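Local atomic coordinates of endonuclease V isoform X2 (Ciona intestinalis, PDB entry 6OZI), a protein that probably hydrolyses nucleic acids near inosine in a metal-ion-dependent reaction, as an inosine-specific endonuclease V of the RNase H-like superfamily. Residues A[190-195]-A[212-217]; A[221-224]-A[229-232]. The protein carries 1 engineered substitution. All coordinates share one frame; numbering follows the deposited sequence.

Contact 1: A[190-195]-A[212-217]; sequences VLYAPK and TAAKIV. With nucleotides of chain D.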
ATOM      1  N   VAL A 190     -20.894   7.154 -10.205  1.00 24.76           N
ATOM      2  CA  VAL A 190     -20.687   6.307 -11.371  1.00 25.32           C
ATOM      3  C   VAL A 190     -19.850   5.096 -10.999  1.00 28.70           C
ATOM      4  O   VAL A 190     -19.082   5.101 -10.028  1.00 29.30           O
ATOM      5  CB  VAL A 190     -20.026   7.066 -12.542  1.00 24.76           C
ATOM      6  CG1 VAL A 190     -20.873   8.268 -12.947  1.00 21.99           C
ATOM      7  CG2 VAL A 190     -18.596   7.472 -12.193  1.00 23.94           C
ATOM      8  N   LEU A 191     -20.018   4.046 -11.799  1.00 27.03           N
ATOM      9  CA  LEU A 191     -19.289   2.791 -11.644  1.00 28.71           C
ATOM     10  C   LEU A 191     -19.010   2.279 -13.054  1.00 28.23           C
ATOM     11  O   LEU A 191     -19.870   1.645 -13.672  1.00 29.97           O
ATOM     12  CB  LEU A 191     -20.108   1.804 -10.824  1.00 32.40           C
ATOM     13  CG  LEU A 191     -19.427   0.605 -10.177  1.00 36.98           C
ATOM     14  CD1 LEU A 191     -20.411  -0.030  -9.209  1.00 39.47           C
ATOM     15  CD2 LEU A 191     -18.977  -0.414 -11.223  1.00 39.11           C
ATOM     16  N   TYR A 192     -17.799   2.523 -13.549  1.00 30.12           N
ATOM     17  CA  TYR A 192     -17.447   2.161 -14.914  1.00 29.68           C
ATOM     18  C   TYR A 192     -16.472   1.004 -15.004  1.00 31.53           C
ATOM     19  O   TYR A 192     -16.548   0.224 -15.954  1.00 35.54           O
ATOM     20  CB  TYR A 192     -16.840   3.368 -15.644  1.00 26.78           C
ATOM     21  CG  TYR A 192     -17.799   4.522 -15.821  1.00 26.75           C
ATOM     22  CD1 TYR A 192     -19.129   4.300 -16.142  1.00 26.96           C
ATOM     23  CD2 TYR A 192     -17.376   5.837 -15.650  1.00 27.39           C
ATOM     24  CE1 TYR A 192     -20.009   5.354 -16.309  1.00 28.24           C
ATOM     25  CE2 TYR A 192     -18.250   6.900 -15.812  1.00 26.56           C
ATOM     26  CZ  TYR A 192     -19.564   6.652 -16.138  1.00 27.19           C
ATOM     27  OH  TYR A 192     -20.438   7.703 -16.297  1.00 26.45           O
ATOM     28  N   ALA A 193     -15.608   0.839 -14.014  1.00 28.05           N
ATOM     29  CA  ALA A 193     -14.594  -0.196 -14.071  1.00 26.36           C
ATOM     30  C   ALA A 193     -15.190  -1.559 -13.731  1.00 27.77           C
ATOM     31  O   ALA A 193     -16.116  -1.656 -12.926  1.00 28.62           O
ATOM     32  CB  ALA A 193     -13.466   0.119 -13.097  1.00 23.90           C
ATOM     33  N   PRO A 194     -14.672  -2.625 -14.328  1.00 28.17           N
ATOM     34  CA  PRO A 194     -15.122  -3.964 -13.944  1.00 29.50           C
ATOM     35  C   PRO A 194     -14.598  -4.328 -12.564  1.00 31.16           C
ATOM     36  O   PRO A 194     -13.665  -3.712 -12.039  1.00 30.71           O
ATOM     37  CB  PRO A 194     -14.525  -4.871 -15.028  1.00 31.49           C
ATOM     38  CG  PRO A 194     -13.304  -4.141 -15.486  1.00 31.58           C
ATOM     39  CD  PRO A 194     -13.647  -2.660 -15.389  1.00 28.90           C
ATOM     40  N   LYS A 195     -15.255  -5.317 -11.954  1.00 34.20           N
ATOM     41  CA  LYS A 195     -14.851  -5.869 -10.657  1.00 37.78           C
ATOM     42  C   LYS A 195     -14.834  -4.798  -9.564  1.00 35.83           C
ATOM     43  O   LYS A 195     -14.090  -4.905  -8.584  1.00 37.50           O
ATOM     44  CB  LYS A 195     -13.478  -6.546 -10.770  1.00 41.56           C
ATOM     45  CG  LYS A 195     -13.413  -7.572 -11.889  1.00 45.20           C
ATOM     46  CD  LYS A 195     -12.051  -8.233 -12.022  1.00 48.33           C
ATOM     47  CE  LYS A 195     -12.077  -9.248 -13.168  1.00 52.66           C
ATOM     48  NZ  LYS A 195     -10.930 -10.212 -13.157  1.00 56.66           N
ATOM     49  N   THR A 212     -20.918  15.384 -20.297  1.00 26.51           N
ATOM     50  CA  THR A 212     -19.654  15.215 -20.994  1.00 26.66           C
ATOM     51  C   THR A 212     -18.548  14.841 -20.015  1.00 24.38           C
ATOM     52  O   THR A 212     -17.705  13.989 -20.317  1.00 25.00           O
ATOM     53  CB  THR A 212     -19.305  16.496 -21.752  1.00 29.06           C
ATOM     54  OG1 THR A 212     -20.366  16.821 -22.667  1.00 29.23           O
ATOM     55  CG2 THR A 212     -18.009  16.310 -22.525  1.00 30.85           C
ATOM     56  N   ALA A 213     -18.571  15.428 -18.816  1.00 24.97           N
ATOM     57  CA  ALA A 213     -17.616  15.047 -17.779  1.00 24.05           C
ATOM     58  C   ALA A 213     -17.665  13.545 -17.523  1.00 24.74           C
ATOM     59  O   ALA A 213     -16.628  12.872 -17.514  1.00 24.08           O
ATOM     60  CB  ALA A 213     -17.893  15.826 -16.493  1.00 21.97           C
ATOM     61  N   ALA A 214     -18.871  13.000 -17.336  1.00 24.87           N
ATOM     62  CA  ALA A 214     -19.001  11.568 -17.081  1.00 24.84           C
ATOM     63  C   ALA A 214     -18.502  10.741 -18.261  1.00 26.16           C
ATOM     64  O   ALA A 214     -17.837   9.718 -18.063  1.00 25.04           O
ATOM     65  CB  ALA A 214     -20.452  11.215 -16.753  1.00 25.26           C
ATOM     66  N   LYS A 215     -18.800  11.169 -19.495  1.00 26.05           N
ATOM     67  CA  LYS A 215     -18.286  10.431 -20.652  1.00 27.07           C
ATOM     68  C   LYS A 215     -16.761  10.409 -20.665  1.00 26.55           C
ATOM     69  O   LYS A 215     -16.146   9.387 -21.005  1.00 27.78           O
ATOM     70  CB  LYS A 215     -18.803  11.028 -21.964  1.00 30.07           C
ATOM     71  CG  LYS A 215     -20.009  10.330 -22.572  1.00 34.92           C
ATOM     72  CD  LYS A 215     -20.867  11.310 -23.369  1.00 39.48           C
ATOM     73  CE  LYS A 215     -21.853  10.587 -24.270  1.00 43.71           C
ATOM     74  NZ  LYS A 215     -22.293   9.302 -23.665  1.00 44.21           N
ATOM     75  N   ILE A 216     -16.133  11.532 -20.318  1.00 25.93           N
ATOM     76  CA  ILE A 216     -14.675  11.594 -20.323  1.00 24.58           C
ATOM     77  C   ILE A 216     -14.098  10.726 -19.211  1.00 22.50           C
ATOM     78  O   ILE A 216     -13.082  10.045 -19.397  1.00 24.38           O
ATOM     79  CB  ILE A 216     -14.214  13.059 -20.210  1.00 24.39           C
ATOM     80  CG1 ILE A 216     -14.684  13.840 -21.447  1.00 25.91           C
ATOM     81  CG2 ILE A 216     -12.705  13.145 -20.031  1.00 23.76           C
ATOM     82  CD1 ILE A 216     -14.371  15.316 -21.414  1.00 25.63           C
ATOM     83  N   VAL A 217     -14.730  10.729 -18.041  1.00 20.60           N
ATOM     84  CA  VAL A 217     -14.256   9.866 -16.962  1.00 22.92           C
ATOM     85  C   VAL A 217     -14.385   8.392 -17.358  1.00 24.92           C
ATOM     86  O   VAL A 217     -13.488   7.582 -17.090  1.00 25.12           O
ATOM     87  CB  VAL A 217     -15.006  10.201 -15.656  1.00 23.38           C
ATOM     88  CG1 VAL A 217     -14.716   9.181 -14.572  1.00 22.63           C
ATOM     89  CG2 VAL A 217     -14.611  11.610 -15.174  1.00 21.48           C
TER
ATOM     90  P    DA D  12      -9.575  -1.212  -8.793  1.00 28.78           P
ATOM     91  OP1  DA D  12     -10.583  -1.158  -9.876  1.00 29.18           O
ATOM     92  OP2  DA D  12      -8.975   0.034  -8.256  1.00 29.72           O
ATOM     93  O5'  DA D  12     -10.172  -2.032  -7.558  1.00 31.62           O
ATOM     94  C5'  DA D  12     -11.025  -3.141  -7.795  1.00 32.25           C
ATOM     95  C4'  DA D  12     -11.365  -3.831  -6.495  1.00 33.62           C
ATOM     96  O4'  DA D  12     -10.164  -4.413  -5.952  1.00 35.04           O
ATOM     97  C3'  DA D  12     -11.903  -2.918  -5.406  1.00 34.48           C
ATOM     98  O3'  DA D  12     -13.322  -2.879  -5.470  1.00 34.75           O
ATOM     99  C2'  DA D  12     -11.427  -3.604  -4.128  1.00 35.74           C
ATOM    100  C1'  DA D  12     -10.102  -4.212  -4.556  1.00 36.16           C
ATOM    101  N9   DA D  12      -8.956  -3.362  -4.252  1.00 38.57           N
ATOM    102  C8   DA D  12      -8.472  -2.321  -4.992  1.00 40.05           C
ATOM    103  N7   DA D  12      -7.422  -1.737  -4.461  1.00 39.39           N
ATOM    104  C5   DA D  12      -7.213  -2.440  -3.291  1.00 38.10           C
ATOM    105  C6   DA D  12      -6.258  -2.315  -2.269  1.00 38.30           C
ATOM    106  N6   DA D  12      -5.287  -1.401  -2.272  1.00 38.86           N
ATOM    107  N1   DA D  12      -6.336  -3.179  -1.244  1.00 38.33           N
ATOM    108  C2   DA D  12      -7.310  -4.101  -1.249  1.00 37.48           C
ATOM    109  N3   DA D  12      -8.262  -4.312  -2.142  1.00 37.15           N
ATOM    110  C4   DA D  12      -8.155  -3.443  -3.149  1.00 37.67           C
TER

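Contact 2: A[221-224]-A[229-232]; sequences TKTR and IKMA. With nucleotides of chain D.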
ATOM      1  N   THR A 221     -11.276   5.355 -17.894  1.00 25.02           N
ATOM      2  CA  THR A 221     -11.364   4.320 -16.871  1.00 25.48           C
ATOM      3  C   THR A 221     -10.809   2.997 -17.391  1.00 28.38           C
ATOM      4  O   THR A 221     -11.325   2.436 -18.365  1.00 28.35           O
ATOM      5  CB  THR A 221     -12.808   4.136 -16.402  1.00 24.68           C
ATOM      6  OG1 THR A 221     -13.239   5.303 -15.689  1.00 22.95           O
ATOM      7  CG2 THR A 221     -12.918   2.921 -15.491  1.00 23.84           C
ATOM      8  N   LYS A 222      -9.753   2.511 -16.742  1.00 26.27           N
ATOM      9  CA  LYS A 222      -9.349   1.113 -16.816  1.00 27.75           C
ATOM     10  C   LYS A 222      -9.694   0.374 -15.532  1.00 28.19           C
ATOM     11  O   LYS A 222     -10.342  -0.677 -15.572  1.00 28.43           O
ATOM     12  CB  LYS A 222      -7.843   0.991 -17.102  1.00 29.27           C
ATOM     13  CG  LYS A 222      -7.426   1.449 -18.488  1.00 31.52           C
ATOM     14  CD  LYS A 222      -5.943   1.213 -18.735  1.00 35.74           C
ATOM     15  CE  LYS A 222      -5.530   1.712 -20.115  1.00 39.27           C
ATOM     16  NZ  LYS A 222      -4.050   1.677 -20.327  1.00 42.86           N
ATOM     17  N   THR A 223      -9.289   0.920 -14.388  1.00 28.59           N
ATOM     18  CA  THR A 223      -9.702   0.476 -13.069  1.00 27.08           C
ATOM     19  C   THR A 223     -10.521   1.597 -12.423  1.00 24.31           C
ATOM     20  O   THR A 223     -10.869   2.584 -13.078  1.00 23.63           O
ATOM     21  CB  THR A 223      -8.470   0.083 -12.244  1.00 27.37           C
ATOM     22  OG1 THR A 223      -7.603   1.213 -12.101  1.00 25.42           O
ATOM     23  CG2 THR A 223      -7.707  -1.042 -12.939  1.00 28.48           C
ATOM     24  N   ARG A 224     -10.827   1.450 -11.129  1.00 22.52           N
ATOM     25  CA  ARG A 224     -11.741   2.383 -10.473  1.00 23.38           C
ATOM     26  C   ARG A 224     -11.243   3.822 -10.578  1.00 24.28           C
ATOM     27  O   ARG A 224     -12.018   4.739 -10.874  1.00 22.58           O
ATOM     28  CB  ARG A 224     -11.941   1.995  -9.005  1.00 25.09           C
ATOM     29  CG  ARG A 224     -12.940   2.880  -8.265  1.00 24.61           C
ATOM     30  CD  ARG A 224     -13.051   2.496  -6.789  1.00 27.55           C
ATOM     31  NE  ARG A 224     -13.939   3.387  -6.042  1.00 28.17           N
ATOM     32  CZ  ARG A 224     -13.534   4.291  -5.151  1.00 28.36           C
ATOM     33  NH1 ARG A 224     -12.249   4.431  -4.876  1.00 29.80           N
ATOM     34  NH2 ARG A 224     -14.419   5.055  -4.525  1.00 27.38           N
ATOM     35  N   ILE A 229      -5.686  10.561 -13.040  1.00 24.78           N
ATOM     36  CA  ILE A 229      -5.642  10.695 -11.589  1.00 23.74           C
ATOM     37  C   ILE A 229      -4.681   9.678 -10.996  1.00 24.62           C
ATOM     38  O   ILE A 229      -3.824  10.010 -10.163  1.00 26.72           O
ATOM     39  CB  ILE A 229      -7.054  10.535 -11.008  1.00 23.35           C
ATOM     40  CG1 ILE A 229      -7.932  11.700 -11.467  1.00 23.81           C
ATOM     41  CG2 ILE A 229      -7.004  10.397  -9.499  1.00 23.09           C
ATOM     42  CD1 ILE A 229      -9.366  11.502 -11.170  1.00 26.06           C
ATOM     43  N   LYS A 230      -4.800   8.425 -11.437  1.00 24.44           N
ATOM     44  CA  LYS A 230      -3.927   7.366 -10.955  1.00 23.95           C
ATOM     45  C   LYS A 230      -2.464   7.748 -11.128  1.00 23.29           C
ATOM     46  O   LYS A 230      -1.651   7.595 -10.205  1.00 24.63           O
ATOM     47  CB  LYS A 230      -4.247   6.062 -11.695  1.00 24.45           C
ATOM     48  CG  LYS A 230      -3.291   4.923 -11.381  1.00 26.41           C
ATOM     49  CD  LYS A 230      -3.546   3.693 -12.249  1.00 24.83           C
ATOM     50  CE  LYS A 230      -4.938   3.125 -12.012  1.00 27.51           C
ATOM     51  NZ  LYS A 230      -5.169   1.875 -12.801  1.00 30.70           N
ATOM     52  N   MET A 231      -2.117   8.284 -12.299  1.00 21.41           N
ATOM     53  CA  MET A 231      -0.718   8.556 -12.579  1.00 24.02           C
ATOM     54  C   MET A 231      -0.212   9.755 -11.780  1.00 24.88           C
ATOM     55  O   MET A 231       0.866   9.689 -11.173  1.00 26.49           O
ATOM     56  CB  MET A 231      -0.520   8.734 -14.082  1.00 25.16           C
ATOM     57  CG  MET A 231      -0.888   7.470 -14.830  1.00 27.46           C
ATOM     58  SD  MET A 231       0.098   6.102 -14.201  1.00 32.73           S
ATOM     59  CE  MET A 231      -0.535   4.719 -15.151  1.00 34.54           C
ATOM     60  N   ALA A 232      -0.977  10.855 -11.753  1.00 24.64           N
ATOM     61  CA  ALA A 232      -0.543  12.025 -10.981  1.00 24.84           C
ATOM     62  C   ALA A 232      -0.345  11.676  -9.507  1.00 26.83           C
ATOM     63  O   ALA A 232       0.658  12.076  -8.888  1.00 27.30           O
ATOM     64  CB  ALA A 232      -1.545  13.170 -11.135  1.00 22.16           C
TER
ATOM     65  P    DA D  12      -9.575  -1.212  -8.793  1.00 28.78           P
ATOM     66  OP1  DA D  12     -10.583  -1.158  -9.876  1.00 29.18           O
ATOM     67  OP2  DA D  12      -8.975   0.034  -8.256  1.00 29.72           O
ATOM     68  O5'  DA D  12     -10.172  -2.032  -7.558  1.00 31.62           O
ATOM     69  C5'  DA D  12     -11.025  -3.141  -7.795  1.00 32.25           C
ATOM     70  C4'  DA D  12     -11.365  -3.831  -6.495  1.00 33.62           C
ATOM     71  O4'  DA D  12     -10.164  -4.413  -5.952  1.00 35.04           O
ATOM     72  C3'  DA D  12     -11.903  -2.918  -5.406  1.00 34.48           C
ATOM     73  O3'  DA D  12     -13.322  -2.879  -5.470  1.00 34.75           O
ATOM     74  C2'  DA D  12     -11.427  -3.604  -4.128  1.00 35.74           C
ATOM     75  C1'  DA D  12     -10.102  -4.212  -4.556  1.00 36.16           C
ATOM     76  N9   DA D  12      -8.956  -3.362  -4.252  1.00 38.57           N
ATOM     77  C8   DA D  12      -8.472  -2.321  -4.992  1.00 40.05           C
ATOM     78  N7   DA D  12      -7.422  -1.737  -4.461  1.00 39.39           N
ATOM     79  C5   DA D  12      -7.213  -2.440  -3.291  1.00 38.10           C
ATOM     80  C6   DA D  12      -6.258  -2.315  -2.269  1.00 38.30           C
ATOM     81  N6   DA D  12      -5.287  -1.401  -2.272  1.00 38.86           N
ATOM     82  N1   DA D  12      -6.336  -3.179  -1.244  1.00 38.33           N
ATOM     83  C2   DA D  12      -7.310  -4.101  -1.249  1.00 37.48           C
ATOM     84  N3   DA D  12      -8.262  -4.312  -2.142  1.00 37.15           N
ATOM     85  C4   DA D  12      -8.155  -3.443  -3.149  1.00 37.67           C
ATOM     86  P    DC D  11      -3.465  -1.116 -11.629  1.00 43.19           P
ATOM     87  OP1  DC D  11      -3.309  -1.493 -13.051  1.00 46.35           O
ATOM     88  OP2  DC D  11      -3.252   0.278 -11.176  1.00 40.63           O
ATOM     89  O5'  DC D  11      -4.939  -1.517 -11.227  1.00 42.13           O
ATOM     90  C5'  DC D  11      -5.335  -1.418  -9.890  1.00 39.32           C
ATOM     91  C4'  DC D  11      -6.100  -2.650  -9.483  1.00 35.88           C
ATOM     92  O4'  DC D  11      -5.230  -3.533  -8.760  1.00 35.51           O
ATOM     93  C3'  DC D  11      -7.258  -2.373  -8.560  1.00 32.95           C
ATOM     94  O3'  DC D  11      -8.398  -2.150  -9.340  1.00 30.13           O
ATOM     95  C2'  DC D  11      -7.379  -3.661  -7.750  1.00 33.82           C
ATOM     96  C1'  DC D  11      -5.955  -4.203  -7.754  1.00 34.97           C
ATOM     97  N1   DC D  11      -5.218  -4.048  -6.463  1.00 35.11           N
ATOM     98  C2   DC D  11      -5.474  -4.933  -5.420  1.00 34.64           C
ATOM     99  O2   DC D  11      -6.334  -5.803  -5.579  1.00 35.62           O
ATOM    100  N3   DC D  11      -4.779  -4.807  -4.265  1.00 33.97           N
ATOM    101  C4   DC D  11      -3.856  -3.858  -4.140  1.00 34.23           C
ATOM    102  N4   DC D  11      -3.193  -3.772  -2.980  1.00 33.34           N
ATOM    103  C5   DC D  11      -3.575  -2.944  -5.199  1.00 35.71           C
ATOM    104  C6   DC D  11      -4.270  -3.079  -6.334  1.00 35.71           C
TER

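Contact 1: A[190-195]-A[212-217]
The phenol oxygen of Tyr192 meets helix 210-219 without bonding to it: OH lies 3.5 Å from Ala214 CB, a methyl contact. The carbonyl of the same alanine supplies the second touch, Ala214 O standing 3.6 Å from Tyr192 CE2 and approaching the ring obliquely. Farther along the helix, Val217 closes the contact more loosely, its CG1 4.4 Å from Tyr192 CE2.

The case illustrates how one aromatic residue can join a loop to a helix. Segment 190-195 leaves strand 184-190 at Val190, whose backbone still pairs with Ile200 of the neighbouring strand, and two residues later the tyrosine reaches across. With CG anti to its own carbonyl carbon (chi1 -64°), the ring folds back over the chain it came from, and Val190 CB sits 3.6 Å above one ring face, displaced toward the rim. The ring is therefore wedged between its own strand end and the helix, while Asn173 also touches it. Val217 looks inward as well, packing on Val202, Ile141 and Val143 of the sheet, which ties this side of the helix to the central strands of the RNase H-like fold. At the far end of the segment, Lys195 O comes 3.6 Å from C4' of DA12 of chain D, so the same short segment runs from the helix to the bound DNA strand.

Between these two segments the hydroxyl, ring, methyl and carbonyl groups meet by van der Waals packing, with no directional bond and with Tyr192 making the close contacts from the loop side.

Contact 2: A[221-224]-A[229-232]
Lys230 and Thr223 carry this contact, a side-chain bridge across the DNA-binding side of the RNase H-like fold. Lys230 sits on helix 227-243, Thr223 on the loop that precedes it, and the two side chains cross at about a right angle. Lys230 NZ donates a short hydrogen bond of 2.6 Å to Thr223 OG1. A second hydrogen bond, 3.0 Å long, runs from Lys230 NZ to OP2 of DC11 of chain D. A salt bridge to Glu227 on the same helix gives the ammonium a third partner. NZ thus meets a hydroxyl, a phosphate oxygen and a carboxylate, and its contacts are a compact example of a basic side chain that serves protein and nucleic acid at once.

The torsions put the partners in place. Lys230 leaves the helix with CG anti to the backbone N (chi1 174°), then bends at the CG–CD bond (chi3 -62°), which carries NZ to the hydroxyl. In Thr223, OG1 lies between the backbone N and the carbonyl carbon, whereas the methyl takes a different course: CG2 rests 3.3 Å from O5' of DC11 of chain D. One threonine thus presents oxygen to the lysine and carbon to the sugar-phosphate chain.

Arg224 extends the grip to the next nucleotide through its backbone, while its guanidinium is engaged by the carbonyl oxygens of Lys145, Lys198 and Pro199. The amide Arg224 N donates to OP1 of DA12 of chain D at 2.9 Å, with an N-H...O angle of 149°.

Contacts 1 and 2 follow each other in the chain, the first closing before the second opens, and their centres lie 11 Å apart on the same side of the chain's centre. Consecutive helices 210-219 and 227-243 supply one segment to each, and the loop between these helices carries 221-224. The contacts also touch directly: Ala193 CB packs 3.4 Å from Thr223 C, and Pro194 CD lies 3.9 Å from Lys222 O. Segment 190-195 thus lies against the loop 221-224, whose Arg224 amide binds a DNA phosphate. Both reach DA12 of chain D, so two loops, one after strand 184-190 and one between the two helices, meet at the same nucleotide.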